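Local coordinates for filamentous hemagglutinin (PDB 1RWR), which probably mediates adhesion of Bordetella pertussis and is probably exported by two-partner secretion, directed by the N-terminal TPS domain that folds as a beta-helix, at residues G51-V56 against E93-G98; V21-P26 against T64-L69; A99-A104 against L117-L122. All coordinates share one frame; numbering follows the deposited sequence.

Contact 1 of 3, residues G51-V56 against E93-G98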
# COMPACT_ATOMS: atom_id res chain seq x y z
N GLY A 51 -3.85 -21.85 3.36
CA GLY A 51 -3.60 -23.23 2.98
C GLY A 51 -4.71 -24.16 3.42
O GLY A 51 -5.18 -24.08 4.53
N LEU A 52 -5.15 -25.02 2.51
CA LEU A 52 -6.05 -26.14 2.84
C LEU A 52 -5.32 -27.43 3.14
O LEU A 52 -5.94 -28.40 3.61
CB LEU A 52 -7.03 -26.36 1.68
CG LEU A 52 -7.96 -25.21 1.33
CD1 LEU A 52 -8.85 -25.59 0.14
CD2 LEU A 52 -8.83 -24.75 2.48
N THR A 53 -4.01 -27.44 2.91
CA THR A 53 -3.16 -28.58 3.19
C THR A 53 -1.94 -28.16 3.97
O THR A 53 -1.51 -27.00 3.92
CB THR A 53 -2.70 -29.23 1.88
OG1 THR A 53 -1.94 -28.31 1.10
CG2 THR A 53 -3.92 -29.58 1.00
N ASP A 54 -1.37 -29.12 4.67
CA ASP A 54 -0.14 -28.90 5.43
C ASP A 54 1.01 -28.70 4.45
O ASP A 54 1.01 -29.24 3.33
CB ASP A 54 0.17 -30.11 6.32
CG ASP A 54 -0.88 -30.38 7.40
OD1 ASP A 54 -1.91 -29.68 7.51
OD2 ASP A 54 -0.72 -31.31 8.21
N GLY A 55 2.02 -27.97 4.88
CA GLY A 55 3.11 -27.66 4.00
C GLY A 55 4.20 -26.89 4.69
O GLY A 55 4.39 -27.02 5.89
N VAL A 56 4.93 -26.12 3.90
CA VAL A 56 6.09 -25.39 4.35
C VAL A 56 6.05 -23.99 3.74
O VAL A 56 5.84 -23.83 2.54
CB VAL A 56 7.38 -26.11 3.92
CG1 VAL A 56 8.58 -25.40 4.40
CG2 VAL A 56 7.38 -27.54 4.44
N GLU A 93 4.36 -13.06 3.60
CA GLU A 93 4.21 -14.27 2.81
C GLU A 93 2.79 -14.81 2.93
O GLU A 93 2.23 -14.87 4.00
CB GLU A 93 5.20 -15.34 3.25
CG GLU A 93 5.01 -16.67 2.50
CD GLU A 93 6.11 -17.68 2.72
OE1 GLU A 93 7.04 -17.47 3.54
OE2 GLU A 93 6.06 -18.73 2.05
N VAL A 94 2.23 -15.20 1.79
CA VAL A 94 0.97 -15.92 1.76
C VAL A 94 1.29 -17.37 1.50
O VAL A 94 1.90 -17.72 0.48
CB VAL A 94 -0.02 -15.36 0.70
CG1 VAL A 94 -1.36 -16.08 0.79
CG2 VAL A 94 -0.25 -13.88 0.89
N TYR A 95 0.95 -18.22 2.46
CA TYR A 95 1.06 -19.66 2.28
C TYR A 95 -0.27 -20.14 1.67
O TYR A 95 -1.34 -19.91 2.20
CB TYR A 95 1.38 -20.40 3.57
CG TYR A 95 1.21 -21.89 3.43
CD1 TYR A 95 2.11 -22.63 2.71
CD2 TYR A 95 0.13 -22.56 4.02
CE1 TYR A 95 1.92 -24.04 2.52
CE2 TYR A 95 -0.05 -23.97 3.85
CZ TYR A 95 0.84 -24.67 3.09
OH TYR A 95 0.66 -26.04 2.91
N GLY A 96 -0.12 -20.94 0.62
CA GLY A 96 -1.28 -21.52 -0.06
C GLY A 96 -1.60 -20.77 -1.35
O GLY A 96 -0.72 -20.46 -2.16
N LYS A 97 -2.87 -20.49 -1.56
CA LYS A 97 -3.30 -19.77 -2.76
C LYS A 97 -2.87 -18.31 -2.63
O LYS A 97 -3.09 -17.68 -1.59
CB LYS A 97 -4.81 -19.85 -2.93
CG LYS A 97 -5.39 -19.10 -4.16
CD LYS A 97 -6.91 -18.96 -4.05
CE LYS A 97 -7.56 -18.10 -5.18
NZ LYS A 97 -7.40 -16.63 -4.96
N GLY A 98 -2.27 -17.78 -3.68
CA GLY A 98 -1.96 -16.36 -3.71
C GLY A 98 -3.21 -15.51 -3.57
O GLY A 98 -4.27 -15.81 -4.08
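Tyr95 reaches the 51-56 loop because its CG stands anti to the backbone N (chi1 168°) while chi2 of 73° turns the ring roughly square to the side-chain stem, and its hydroxyl arrives at the backbone of Thr53. The setting is the N-terminal end of the right-handed beta-helix of the TPS domain, where strand 91-96 carries the tyrosine and the chain at 51-56 leaves strand 45-50 to enter the small 55-57/61-63 hairpin. Of the 247 Å² buried between the segments, Tyr95 supplies 116 Å², so the contact is essentially one ring held in a curved backbone. CE2 of the Tyr95 ring comes to 3.7 Å of Gly51 CA, and CE1 to 3.9 Å of Val56 N, both obliquely. Gly51 and Gly55 bring bare backbone to the ring, which lies close against both. At the first of them the backbones come close as well, Gly51 CA lying 4.2 Å from Gly96 CA, at the end of strand 91-96. Val47 and Asn49 of the adjacent strand 45-50 also touch the Tyr95 side chain. Thr53 OG1 merely lies near the hydroxyl, 3.9 Å from Tyr95 OH, so it is the backbone oxygen and not the side chain that receives the bond. Across the segments one hydrogen bond fixes the far end of the ring. The Tyr95 hydroxyl donates to the backbone carbonyl of Thr53, which lies near the ring plane at its edge; seen from the acceptor, the donor stands 44° out of the carbonyl plane, and Tyr95 OH to Thr53 O measures 2.6 Å.

Contact 2 of 3, residues V21-P26 against T64-L69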
# COMPACT_ATOMS: atom_id res chain seq x y z
N VAL A 21 -0.58 -16.30 10.72
CA VAL A 21 -1.93 -15.82 10.89
C VAL A 21 -2.86 -16.82 10.24
O VAL A 21 -2.86 -16.97 9.01
CB VAL A 21 -2.13 -14.44 10.22
CG1 VAL A 21 -3.56 -13.98 10.40
CG2 VAL A 21 -1.16 -13.41 10.80
N ASN A 22 -3.62 -17.54 11.08
CA ASN A 22 -4.75 -18.33 10.61
C ASN A 22 -5.94 -17.39 10.38
O ASN A 22 -6.76 -17.16 11.25
CB ASN A 22 -5.08 -19.47 11.59
CG ASN A 22 -4.13 -20.63 11.44
OD1 ASN A 22 -3.51 -20.80 10.40
ND2 ASN A 22 -4.00 -21.45 12.51
N ILE A 23 -5.98 -16.86 9.16
CA ILE A 23 -6.98 -15.93 8.72
C ILE A 23 -8.38 -16.54 8.84
O ILE A 23 -8.53 -17.77 8.82
CB ILE A 23 -6.73 -15.48 7.25
CG1 ILE A 23 -6.70 -16.66 6.27
CG2 ILE A 23 -5.40 -14.72 7.12
CD1 ILE A 23 -6.77 -16.19 4.78
N ALA A 24 -9.38 -15.67 8.94
CA ALA A 24 -10.78 -16.04 8.96
C ALA A 24 -11.22 -16.64 7.65
O ALA A 24 -10.72 -16.29 6.56
CB ALA A 24 -11.64 -14.81 9.31
N ASP A 25 -12.20 -17.53 7.73
CA ASP A 25 -12.80 -18.08 6.50
C ASP A 25 -13.30 -16.93 5.64
O ASP A 25 -13.97 -16.03 6.16
CB ASP A 25 -13.94 -19.02 6.88
CG ASP A 25 -14.29 -20.01 5.81
OD1 ASP A 25 -13.44 -20.27 4.92
OD2 ASP A 25 -15.42 -20.58 5.81
N PRO A 26 -12.98 -16.89 4.35
CA PRO A 26 -13.47 -15.81 3.49
C PRO A 26 -14.96 -15.86 3.26
O PRO A 26 -15.61 -16.92 3.39
CB PRO A 26 -12.74 -16.02 2.15
CG PRO A 26 -12.36 -17.43 2.16
CD PRO A 26 -12.05 -17.78 3.62
N THR A 64 0.67 -26.28 9.43
CA THR A 64 -0.48 -27.08 9.06
C THR A 64 -1.52 -26.22 8.37
O THR A 64 -1.47 -25.00 8.43
CB THR A 64 -1.10 -27.78 10.30
OG1 THR A 64 -1.46 -26.83 11.28
CG2 THR A 64 -0.06 -28.62 11.03
N LYS A 65 -2.45 -26.87 7.71
CA LYS A 65 -3.55 -26.15 7.09
C LYS A 65 -4.25 -25.26 8.11
O LYS A 65 -4.24 -25.52 9.31
CB LYS A 65 -4.53 -27.12 6.47
CG LYS A 65 -5.28 -27.94 7.47
CD LYS A 65 -6.13 -28.99 6.76
CE LYS A 65 -5.31 -30.21 6.36
NZ LYS A 65 -4.56 -30.88 7.46
N ASN A 66 -4.88 -24.21 7.60
CA ASN A 66 -5.63 -23.27 8.42
C ASN A 66 -6.99 -23.85 8.78
O ASN A 66 -7.85 -24.02 7.90
CB ASN A 66 -5.80 -21.98 7.63
CG ASN A 66 -6.56 -20.94 8.37
OD1 ASN A 66 -7.20 -21.22 9.37
ND2 ASN A 66 -6.50 -19.71 7.87
N PRO A 67 -7.21 -24.14 10.05
CA PRO A 67 -8.44 -24.83 10.45
C PRO A 67 -9.72 -24.01 10.25
O PRO A 67 -10.80 -24.61 10.25
CB PRO A 67 -8.20 -25.12 11.92
CG PRO A 67 -7.30 -24.07 12.32
CD PRO A 67 -6.34 -23.88 11.21
N ASN A 68 -9.60 -22.69 10.06
CA ASN A 68 -10.73 -21.84 9.82
C ASN A 68 -11.32 -21.98 8.42
O ASN A 68 -12.49 -21.64 8.22
CB ASN A 68 -10.37 -20.36 10.02
CG ASN A 68 -10.02 -20.00 11.47
OD1 ASN A 68 -10.49 -20.65 12.44
ND2 ASN A 68 -9.24 -18.94 11.64
N LEU A 69 -10.50 -22.40 7.45
CA LEU A 69 -10.88 -22.32 6.06
C LEU A 69 -11.78 -23.46 5.58
O LEU A 69 -11.49 -24.62 5.83
CB LEU A 69 -9.65 -22.30 5.14
CG LEU A 69 -8.67 -21.14 5.32
CD1 LEU A 69 -7.49 -21.25 4.36
CD2 LEU A 69 -9.41 -19.76 5.26
O HOH W 1 -2.51 -24.16 11.58
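An Asx turn inside a type I beta turn, Asn66 to Leu69, presents two asparagine side chains to the chain that leaves strand 20-22, and both grip one backbone oxygen, Ile23 O. Asn66 ND2 donates to Ile23 O at 3.0 Å, in the carbonyl plane and on a lone pair. Asn68 ND2 reaches the same Ile23 O at 3.1 Å, from 62° above the carbonyl plane, with an N-H...O angle of 163°. Two donors thus hold this buried carbonyl from different directions. The second donor is positioned by the turn itself: Asn66 OD1 accepts from Asn68 N at 2.9 Å, while the opposite branch of the Asn66 amide points at Ile23 and also bonds Asn49 O. In the beta-helix this joins the chain leaving strand 20-22 to the loop after strand 61-63, near Asn49 of strand 45-50. Asn22 slides antiparallel past Asn66, their amide planes 25° apart, Asn22 CB resting 3.5 Å from Asn66 OD1. Its OD1 bonds Asn49, and its ND2 donates to a water that in turn donates to Lys65 O and pairs with Thr64 OG1. Asp25, with CG anti to the backbone N, lays its carboxylate beside Leu69, where Asp25 OD1 is 3.5 Å from Leu69 CA; OD2 bonds Thr70 and forms a salt bridge with Arg71. Leu69 CD2 meets Pro26 CD at 3.7 Å, the two side chains crossing at about a right angle.

Contact 3 of 3, residues A99-A104 against L117-L122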
# COMPACT_ATOMS: atom_id res chain seq x y z
N ALA A 99 -3.06 -14.38 -2.89
CA ALA A 99 -4.19 -13.48 -2.66
C ALA A 99 -3.73 -12.03 -2.59
O ALA A 99 -2.56 -11.75 -2.36
CB ALA A 99 -4.87 -13.85 -1.36
N ASP A 100 -4.65 -11.10 -2.82
CA ASP A 100 -4.43 -9.70 -2.49
C ASP A 100 -4.27 -9.53 -0.98
O ASP A 100 -4.90 -10.24 -0.19
CB ASP A 100 -5.63 -8.83 -2.91
CG ASP A 100 -5.78 -8.67 -4.42
OD1 ASP A 100 -4.84 -8.97 -5.20
OD2 ASP A 100 -6.85 -8.25 -4.90
N LEU A 101 -3.37 -8.64 -0.59
CA LEU A 101 -3.18 -8.25 0.80
C LEU A 101 -3.59 -6.80 0.95
O LEU A 101 -3.16 -5.94 0.18
CB LEU A 101 -1.71 -8.42 1.27
CG LEU A 101 -1.17 -9.85 1.31
CD1 LEU A 101 0.31 -9.78 1.69
CD2 LEU A 101 -1.95 -10.71 2.31
N ILE A 102 -4.39 -6.54 1.97
CA ILE A 102 -4.78 -5.18 2.36
C ILE A 102 -4.54 -5.06 3.84
O ILE A 102 -5.11 -5.85 4.62
CB ILE A 102 -6.29 -4.91 2.06
CG1 ILE A 102 -6.68 -5.20 0.61
CG2 ILE A 102 -6.61 -3.48 2.40
CD1 ILE A 102 -7.00 -6.62 0.31
N ILE A 103 -3.72 -4.09 4.22
CA ILE A 103 -3.44 -3.78 5.62
C ILE A 103 -4.01 -2.38 5.90
O ILE A 103 -3.60 -1.40 5.32
CB ILE A 103 -1.93 -3.82 5.94
CG1 ILE A 103 -1.23 -5.11 5.45
CG2 ILE A 103 -1.72 -3.62 7.48
CD1 ILE A 103 -1.76 -6.31 5.99
N ALA A 104 -4.99 -2.30 6.78
CA ALA A 104 -5.72 -1.07 7.08
C ALA A 104 -5.60 -0.69 8.54
O ALA A 104 -6.02 -1.44 9.43
CB ALA A 104 -7.19 -1.22 6.69
N LEU A 117 5.75 -12.31 -0.66
CA LEU A 117 5.89 -13.57 -1.36
C LEU A 117 4.50 -14.15 -1.52
O LEU A 117 3.79 -14.36 -0.54
CB LEU A 117 6.77 -14.56 -0.56
CG LEU A 117 8.25 -14.25 -0.49
CD1 LEU A 117 8.96 -15.19 0.48
CD2 LEU A 117 8.87 -14.42 -1.89
N ASN A 118 4.13 -14.45 -2.76
CA ASN A 118 2.85 -15.08 -3.08
C ASN A 118 1.66 -14.20 -2.75
O ASN A 118 0.59 -14.69 -2.53
CB ASN A 118 2.72 -16.47 -2.44
CG ASN A 118 1.64 -17.34 -3.11
OD1 ASN A 118 1.45 -17.28 -4.35
ND2 ASN A 118 0.94 -18.14 -2.30
N ALA A 119 1.87 -12.88 -2.72
CA ALA A 119 0.78 -11.91 -2.70
C ALA A 119 0.57 -11.42 -4.13
O ALA A 119 1.52 -11.09 -4.84
CB ALA A 119 1.15 -10.73 -1.79
N SER A 120 -0.68 -11.39 -4.57
CA SER A 120 -1.00 -10.91 -5.89
C SER A 120 -0.72 -9.43 -6.04
O SER A 120 -0.27 -8.98 -7.08
CB SER A 120 -2.50 -11.13 -6.15
OG SER A 120 -2.87 -12.39 -5.71
N ASN A 121 -1.12 -8.69 -5.01
CA ASN A 121 -1.08 -7.22 -4.96
C ASN A 121 -1.04 -6.84 -3.48
O ASN A 121 -1.42 -7.65 -2.62
CB ASN A 121 -2.32 -6.59 -5.58
CG ASN A 121 -2.50 -6.94 -7.04
OD1 ASN A 121 -1.71 -6.50 -7.87
ND2 ASN A 121 -3.51 -7.78 -7.37
N LEU A 122 -0.62 -5.62 -3.18
CA LEU A 122 -0.54 -5.13 -1.80
C LEU A 122 -1.05 -3.72 -1.69
O LEU A 122 -0.60 -2.85 -2.44
CB LEU A 122 0.91 -5.14 -1.28
CG LEU A 122 1.21 -4.62 0.12
CD1 LEU A 122 0.46 -5.38 1.23
CD2 LEU A 122 2.63 -4.71 0.43
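This is a parallel pairing of neighbouring coils of the beta-helix, strand 99-104 beside the start of strand 119-125, at the point where the chain turns a corner near Ser120. Leu101 and Leu122 form a regular parallel bridge, with CA atoms 4.8 Å apart, and Leu101 N donates to Asn121 O at 3.0 Å and 169°. At the corner, Ser120 N donates to Ala99 O at 2.9 Å from 60° above the carbonyl plane. Leu101, Ala119 and Leu122 lie on one face of the sheet, turned to the interior. CD1 of Leu101 rests 3.7 Å from Ala119 CB, and its CB meets CD1 of Leu122, while Leu92 and Val94 of strand 91-96 pack against Leu101 from another wall. The opposite face carries Asp100 and Asn121, side by side. In both, CG lies beside the backbone N, so both polar ends point the same way from that face. Asn121 OD1 carries the pairing on to Tyr159 N of the following coil. The carboxylate and amide planes are turned 58° apart, and Asn121 ND2 meets Asp100 OD1 on the syn side but out of the carboxylate plane, at 2.8 Å.

Overall arrangement
All three contacts lie toward the N-terminal end of the beta-helix, within the TPS domain. Contacts 1 and 2 have centres about 10 Å apart and interlock along the chain, their segments alternating; both reach the five-stranded mixed sheet, and they touch through a salt bridge from Asp54 to Lys65 and a probable hydrogen bond from Asn66 N to Gly51 O. Contact 3 follows contact 1 in sequence, its centre about 14 Å away: strand 91-96 leads directly into strand 99-104, which belongs to the ten-stranded parallel sheet, and Asn118 ND2 probably bonds Gly96 O. Contacts 2 and 3 do not touch. The series passes from loop-to-strand packing near the N-terminal end to the pairing of successive coils.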